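Local coordinates for protein superoxide reductase (Giardia intestinalis, PDB 4D7P) that probably reduces superoxide at a mononuclear non-haem iron centre, as a one-iron superoxide reductase of the desulfoferrodoxin family, at residues A[45-58]-A[88-102]. Residues are numbered along the deposited sequence; the frame is centred on the assembly and turned at random.
Sequences KHYIGTIRLFGITK and EKYKGLLAVAYCNLH. With FE (Fe (III) ion), chain B.
His46 and His102 set their rings nearly perpendicular, planes at 89°, and both reach the iron(III) ion, through His46 NE2 and His102 ND1. Cys99 SG completes the share of this contact, 2.4 Å from the iron; it lies in the plane of the His46 imidazole, at its edge. With CG anti to the backbone N (chi1 -173°), the His46 ring swings across to the metal, while Leu101 CD1 covers one of its faces in a CH-pi contact, 3.5 Å from His46 CG. Asn100 sits in the second shell, between Cys99 and His102 in the chain. Its amide stacks on the Tyr47 ring, planes 8° apart, with Asn100 CG 3.6 Å from Tyr47 CE2, and both ends are used: ND2 donates to Lys45 O at 2.9 Å, and OD1 accepts from Tyr47 N at 2.9 Å, the donor standing above the carbonyl plane. The loop carrying His46 is thereby tied to the turn that leads from Cys99 to His102. His19 and His40 complete the five ligands, four histidines and one cysteine as in other superoxide reductases; Glu17 packs against His46 and His102. The site illustrates how a metal centre can be built at the adjoining ends of neighbouring strands, here two central antiparallel ones of an immunoglobulin-like beta-sandwich. Along them Ile48, Ile51, Leu53, Leu93, Ala95 and Ala97 face the second sheet. On the reverse face Phe54 and Leu94 run side by side, CB to CB 4.0 Å, and Phe54 CZ lies over the guanidinium of Arg52, whose NE is salt-bridged to Glu65. At the far end Lys58 extends its chain so that NZ donates to Glu88 O at 2.7 Å.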
loop_
_atom_site.group_PDB
_atom_site.type_symbol
_atom_site.label_atom_id
_atom_site.label_comp_id
_atom_site.label_asym_id
_atom_site.label_seq_id
_atom_site.Cartn_x
_atom_site.Cartn_y
_atom_site.Cartn_z
ATOM N N LYS A 45 -17.341 -7.456 -2.050
ATOM C CA LYS A 45 -17.224 -8.744 -1.374
ATOM C C LYS A 45 -16.352 -9.740 -2.148
ATOM O O LYS A 45 -15.960 -10.780 -1.609
ATOM C CB LYS A 45 -18.612 -9.344 -1.120
ATOM C CG LYS A 45 -19.457 -8.554 -0.124
ATOM C CD LYS A 45 -20.851 -9.175 0.039
ATOM C CE LYS A 45 -21.741 -8.274 0.868
ATOM N NZ LYS A 45 -21.162 -7.999 2.219
ATOM N N HIS A 46 -16.032 -9.421 -3.402
ATOM C CA HIS A 46 -15.125 -10.264 -4.190
ATOM C C HIS A 46 -14.228 -9.395 -5.062
ATOM O O HIS A 46 -14.704 -8.695 -5.968
ATOM C CB HIS A 46 -15.898 -11.258 -5.064
ATOM C CG HIS A 46 -15.017 -12.251 -5.774
ATOM N ND1 HIS A 46 -15.427 -12.942 -6.893
ATOM C CD2 HIS A 46 -13.751 -12.659 -5.521
ATOM C CE1 HIS A 46 -14.455 -13.747 -7.293
ATOM N NE2 HIS A 46 -13.424 -13.590 -6.484
ATOM N N TYR A 47 -12.930 -9.437 -4.791
ATOM C CA TYR A 47 -12.014 -8.505 -5.431
ATOM C C TYR A 47 -10.588 -9.032 -5.482
ATOM O O TYR A 47 -10.186 -9.837 -4.644
ATOM C CB TYR A 47 -12.043 -7.167 -4.693
ATOM C CG TYR A 47 -11.764 -7.266 -3.188
ATOM C CD1 TYR A 47 -10.470 -7.173 -2.704
ATOM C CD2 TYR A 47 -12.796 -7.436 -2.267
ATOM C CE1 TYR A 47 -10.200 -7.248 -1.352
ATOM C CE2 TYR A 47 -12.531 -7.514 -0.881
ATOM C CZ TYR A 47 -11.217 -7.415 -0.444
ATOM O OH TYR A 47 -10.899 -7.480 0.902
ATOM N N ILE A 48 -9.837 -8.597 -6.485
ATOM C CA ILE A 48 -8.396 -8.712 -6.417
ATOM C C ILE A 48 -7.915 -7.387 -5.852
ATOM O O ILE A 48 -8.114 -6.317 -6.445
ATOM C CB ILE A 48 -7.757 -9.025 -7.778
ATOM C CG1 ILE A 48 -7.951 -10.512 -8.088
ATOM C CG2 ILE A 48 -6.264 -8.688 -7.770
ATOM C CD1 ILE A 48 -7.629 -10.870 -9.535
ATOM N N GLY A 49 -7.336 -7.470 -4.662
ATOM C CA GLY A 49 -6.997 -6.294 -3.893
ATOM C C GLY A 49 -5.637 -5.746 -4.242
ATOM O O GLY A 49 -5.422 -4.526 -4.191
ATOM N N THR A 50 -4.701 -6.631 -4.584
ATOM C CA THR A 50 -3.363 -6.167 -4.944
ATOM C C THR A 50 -2.811 -6.911 -6.133
ATOM O O THR A 50 -3.111 -8.081 -6.345
ATOM C CB THR A 50 -2.324 -6.318 -3.783
ATOM O OG1 THR A 50 -2.213 -7.701 -3.407
ATOM C CG2 THR A 50 -2.698 -5.459 -2.565
ATOM N N ILE A 51 -1.985 -6.214 -6.897
ATOM C CA ILE A 51 -1.217 -6.816 -7.963
ATOM C C ILE A 51 0.204 -6.379 -7.681
ATOM O O ILE A 51 0.503 -5.179 -7.702
ATOM C CB ILE A 51 -1.680 -6.356 -9.350
ATOM C CG1 ILE A 51 -3.095 -6.866 -9.655
ATOM C CG2 ILE A 51 -0.704 -6.809 -10.411
ATOM C CD1 ILE A 51 -3.710 -6.208 -10.881
ATOM N N ARG A 52 1.065 -7.332 -7.342
ATOM C CA ARG A 52 2.462 -7.017 -7.066
ATOM C C ARG A 52 3.333 -7.525 -8.178
ATOM O O ARG A 52 3.043 -8.575 -8.750
ATOM C CB ARG A 52 2.909 -7.636 -5.741
ATOM C CG ARG A 52 2.243 -7.025 -4.546
ATOM C CD ARG A 52 2.099 -8.018 -3.427
ATOM N NE ARG A 52 3.242 -8.006 -2.527
ATOM C CZ ARG A 52 3.558 -9.029 -1.738
ATOM N NH1 ARG A 52 2.812 -10.126 -1.775
ATOM N NH2 ARG A 52 4.617 -8.973 -0.932
ATOM N N LEU A 53 4.403 -6.786 -8.467
ATOM C CA LEU A 53 5.398 -7.202 -9.443
ATOM C C LEU A 53 6.750 -7.373 -8.765
ATOM O O LEU A 53 7.227 -6.474 -8.071
ATOM C CB LEU A 53 5.512 -6.189 -10.598
ATOM C CG LEU A 53 6.437 -6.628 -11.742
ATOM C CD1 LEU A 53 5.902 -7.902 -12.389
ATOM C CD2 LEU A 53 6.626 -5.530 -12.802
ATOM N N PHE A 54 7.348 -8.541 -8.961
ATOM C CA PHE A 54 8.669 -8.851 -8.428
ATOM C C PHE A 54 9.670 -9.023 -9.561
ATOM O O PHE A 54 9.337 -9.587 -10.604
ATOM C CB PHE A 54 8.648 -10.139 -7.594
ATOM C CG PHE A 54 7.763 -10.080 -6.388
ATOM C CD1 PHE A 54 6.414 -10.396 -6.483
ATOM C CD2 PHE A 54 8.282 -9.745 -5.152
ATOM C CE1 PHE A 54 5.599 -10.343 -5.372
ATOM C CE2 PHE A 54 7.465 -9.693 -4.029
ATOM C CZ PHE A 54 6.127 -9.987 -4.143
ATOM N N GLY A 55 10.893 -8.542 -9.352
ATOM C CA GLY A 55 12.013 -8.944 -10.194
ATOM C C GLY A 55 12.936 -9.953 -9.518
ATOM O O GLY A 55 13.344 -9.760 -8.374
ATOM N N ILE A 56 13.274 -11.032 -10.216
ATOM C CA ILE A 56 14.260 -11.980 -9.704
ATOM C C ILE A 56 15.652 -11.563 -10.176
ATOM O O ILE A 56 15.930 -11.541 -11.381
ATOM C CB ILE A 56 13.987 -13.405 -10.161
ATOM C CG1 ILE A 56 12.499 -13.725 -10.036
ATOM C CG2 ILE A 56 14.809 -14.381 -9.348
ATOM C CD1 ILE A 56 11.955 -13.532 -8.671
ATOM N N THR A 57 16.521 -11.229 -9.226
ATOM C CA THR A 57 17.825 -10.664 -9.554
ATOM C C THR A 57 18.806 -11.713 -10.067
ATOM O O THR A 57 18.814 -12.853 -9.601
ATOM C CB THR A 57 18.453 -9.969 -8.337
ATOM O OG1 THR A 57 18.841 -10.957 -7.372
ATOM C CG2 THR A 57 17.460 -9.004 -7.705
ATOM N N LYS A 58 19.632 -11.314 -11.030
ATOM C CA LYS A 58 20.752 -12.137 -11.478
ATOM C C LYS A 58 21.784 -12.252 -10.360
ATOM O O LYS A 58 22.095 -13.350 -9.889
ATOM C CB LYS A 58 21.387 -11.541 -12.735
ATOM C CG LYS A 58 20.549 -11.723 -13.993
ATOM C CD LYS A 58 20.946 -10.737 -15.081
ATOM C CE LYS A 58 20.502 -11.229 -16.449
ATOM N NZ LYS A 58 20.508 -10.148 -17.469
ATOM N N GLU A 88 17.796 -5.069 -17.149
ATOM C CA GLU A 88 18.838 -6.034 -17.471
ATOM C C GLU A 88 19.367 -6.702 -16.203
ATOM O O GLU A 88 20.025 -7.740 -16.259
ATOM C CB GLU A 88 19.979 -5.360 -18.249
ATOM C CG GLU A 88 20.760 -4.301 -17.469
ATOM C CD GLU A 88 20.098 -2.928 -17.482
ATOM O OE1 GLU A 88 19.065 -2.766 -18.173
ATOM O OE2 GLU A 88 20.617 -2.013 -16.797
ATOM N N LYS A 89 19.053 -6.112 -15.055
ATOM C CA LYS A 89 19.550 -6.629 -13.793
ATOM C C LYS A 89 18.792 -7.877 -13.347
ATOM O O LYS A 89 19.221 -8.559 -12.418
ATOM C CB LYS A 89 19.482 -5.544 -12.711
ATOM C CG LYS A 89 20.466 -4.378 -12.941
ATOM C CD LYS A 89 20.491 -3.401 -11.764
ATOM C CE LYS A 89 21.430 -2.225 -12.028
ATOM N NZ LYS A 89 21.603 -1.357 -10.825
ATOM N N TYR A 90 17.678 -8.187 -14.013
ATOM C CA TYR A 90 16.838 -9.308 -13.597
ATOM C C TYR A 90 16.815 -10.422 -14.626
ATOM O O TYR A 90 17.002 -10.180 -15.818
ATOM C CB TYR A 90 15.398 -8.835 -13.326
ATOM C CG TYR A 90 15.314 -7.677 -12.359
ATOM C CD1 TYR A 90 15.264 -7.891 -10.984
ATOM C CD2 TYR A 90 15.304 -6.363 -12.821
ATOM C CE1 TYR A 90 15.196 -6.832 -10.097
ATOM C CE2 TYR A 90 15.232 -5.298 -11.943
ATOM C CZ TYR A 90 15.177 -5.538 -10.582
ATOM O OH TYR A 90 15.103 -4.469 -9.713
ATOM N N LYS A 91 16.558 -11.643 -14.167
ATOM C CA LYS A 91 16.464 -12.789 -15.064
ATOM C C LYS A 91 15.014 -13.181 -15.330
ATOM O O LYS A 91 14.725 -13.943 -16.255
ATOM C CB LYS A 91 17.243 -13.979 -14.496
ATOM C CG LYS A 91 16.864 -14.412 -13.091
ATOM C CD LYS A 91 17.985 -15.262 -12.495
ATOM C CE LYS A 91 17.666 -15.739 -11.085
ATOM N NZ LYS A 91 18.855 -16.325 -10.393
ATOM N N GLY A 92 14.103 -12.649 -14.522
ATOM C CA GLY A 92 12.687 -12.911 -14.697
ATOM C C GLY A 92 11.815 -11.943 -13.913
ATOM O O GLY A 92 12.291 -11.295 -12.979
ATOM N N LEU A 93 10.544 -11.847 -14.302
ATOM C CA LEU A 93 9.540 -11.065 -13.575
ATOM C C LEU A 93 8.450 -11.985 -13.038
ATOM O O LEU A 93 8.010 -12.921 -13.721
ATOM C CB LEU A 93 8.901 -10.002 -14.476
ATOM C CG LEU A 93 9.848 -9.039 -15.169
ATOM C CD1 LEU A 93 9.065 -8.090 -16.078
ATOM C CD2 LEU A 93 10.609 -8.279 -14.099
ATOM N N LEU A 94 8.008 -11.704 -11.822
ATOM C CA LEU A 94 6.971 -12.491 -11.171
ATOM C C LEU A 94 5.827 -11.576 -10.774
ATOM O O LEU A 94 6.011 -10.681 -9.951
ATOM C CB LEU A 94 7.525 -13.216 -9.932
ATOM C CG LEU A 94 6.495 -13.944 -9.062
ATOM C CD1 LEU A 94 5.924 -15.159 -9.794
ATOM C CD2 LEU A 94 7.075 -14.327 -7.705
ATOM N N ALA A 95 4.657 -11.783 -11.369
ATOM C CA ALA A 95 3.472 -11.012 -10.996
ATOM C C ALA A 95 2.642 -11.840 -10.032
ATOM O O ALA A 95 2.526 -13.055 -10.197
ATOM C CB ALA A 95 2.648 -10.625 -12.244
ATOM N N VAL A 96 2.073 -11.198 -9.018
ATOM C CA VAL A 96 1.259 -11.919 -8.042
ATOM C C VAL A 96 -0.030 -11.169 -7.714
ATOM O O VAL A 96 0.006 -10.042 -7.212
ATOM C CB VAL A 96 2.029 -12.179 -6.727
ATOM C CG1 VAL A 96 1.112 -12.804 -5.714
ATOM C CG2 VAL A 96 3.224 -13.106 -6.979
ATOM N N ALA A 97 -1.166 -11.791 -8.020
ATOM C CA ALA A 97 -2.468 -11.187 -7.761
ATOM C C ALA A 97 -3.110 -11.836 -6.548
ATOM O O ALA A 97 -3.064 -13.054 -6.407
ATOM C CB ALA A 97 -3.376 -11.319 -8.983
ATOM N N TYR A 98 -3.701 -11.020 -5.678
ATOM C CA TYR A 98 -4.369 -11.513 -4.473
ATOM C C TYR A 98 -5.871 -11.274 -4.547
ATOM O O TYR A 98 -6.318 -10.129 -4.624
ATOM C CB TYR A 98 -3.807 -10.837 -3.204
ATOM C CG TYR A 98 -4.774 -10.888 -2.032
ATOM C CD1 TYR A 98 -5.047 -12.092 -1.385
ATOM C CD2 TYR A 98 -5.433 -9.739 -1.585
ATOM C CE1 TYR A 98 -5.950 -12.160 -0.328
ATOM C CE2 TYR A 98 -6.334 -9.797 -0.518
ATOM C CZ TYR A 98 -6.590 -11.019 0.101
ATOM O OH TYR A 98 -7.484 -11.108 1.155
ATOM N N CYS A 99 -6.642 -12.352 -4.513
ATOM C CA CYS A 99 -8.093 -12.261 -4.458
ATOM C C CYS A 99 -8.553 -12.645 -3.062
ATOM O O CYS A 99 -8.076 -13.633 -2.500
ATOM C CB CYS A 99 -8.736 -13.169 -5.498
ATOM S SG CYS A 99 -10.502 -13.453 -5.227
ATOM N N ASN A 100 -9.475 -11.872 -2.495
ATOM C CA ASN A 100 -9.869 -12.121 -1.111
ATOM C C ASN A 100 -10.496 -13.500 -0.965
ATOM O O ASN A 100 -10.257 -14.193 0.016
ATOM C CB ASN A 100 -10.833 -11.046 -0.604
ATOM C CG ASN A 100 -12.186 -11.102 -1.296
ATOM O OD1 ASN A 100 -12.264 -11.158 -2.526
ATOM N ND2 ASN A 100 -13.255 -11.095 -0.511
ATOM N N LEU A 101 -11.269 -13.922 -1.957
ATOM C CA LEU A 101 -11.951 -15.203 -1.836
ATOM C C LEU A 101 -11.040 -16.353 -2.235
ATOM O O LEU A 101 -11.130 -17.438 -1.672
ATOM C CB LEU A 101 -13.226 -15.225 -2.682
ATOM C CG LEU A 101 -14.351 -14.297 -2.215
ATOM C CD1 LEU A 101 -15.564 -14.420 -3.125
ATOM C CD2 LEU A 101 -14.731 -14.582 -0.762
ATOM N N HIS A 102 -10.138 -16.116 -3.184
ATOM C CA HIS A 102 -9.459 -17.232 -3.839
ATOM C C HIS A 102 -7.946 -17.254 -3.720
ATOM O O HIS A 102 -7.287 -18.067 -4.367
ATOM C CB HIS A 102 -9.861 -17.258 -5.309
ATOM C CG HIS A 102 -11.331 -17.443 -5.505
ATOM N ND1 HIS A 102 -12.076 -16.654 -6.351
ATOM C CD2 HIS A 102 -12.202 -18.313 -4.934
ATOM C CE1 HIS A 102 -13.343 -17.028 -6.298
ATOM N NE2 HIS A 102 -13.445 -18.034 -5.446
HETATM FE FE FE B . -11.603 -14.474 -7.065
HETATM O O HOH W 1 -8.382 -8.826 1.695
HETATM O O HOH W 2 -0.633 -9.513 -4.498
#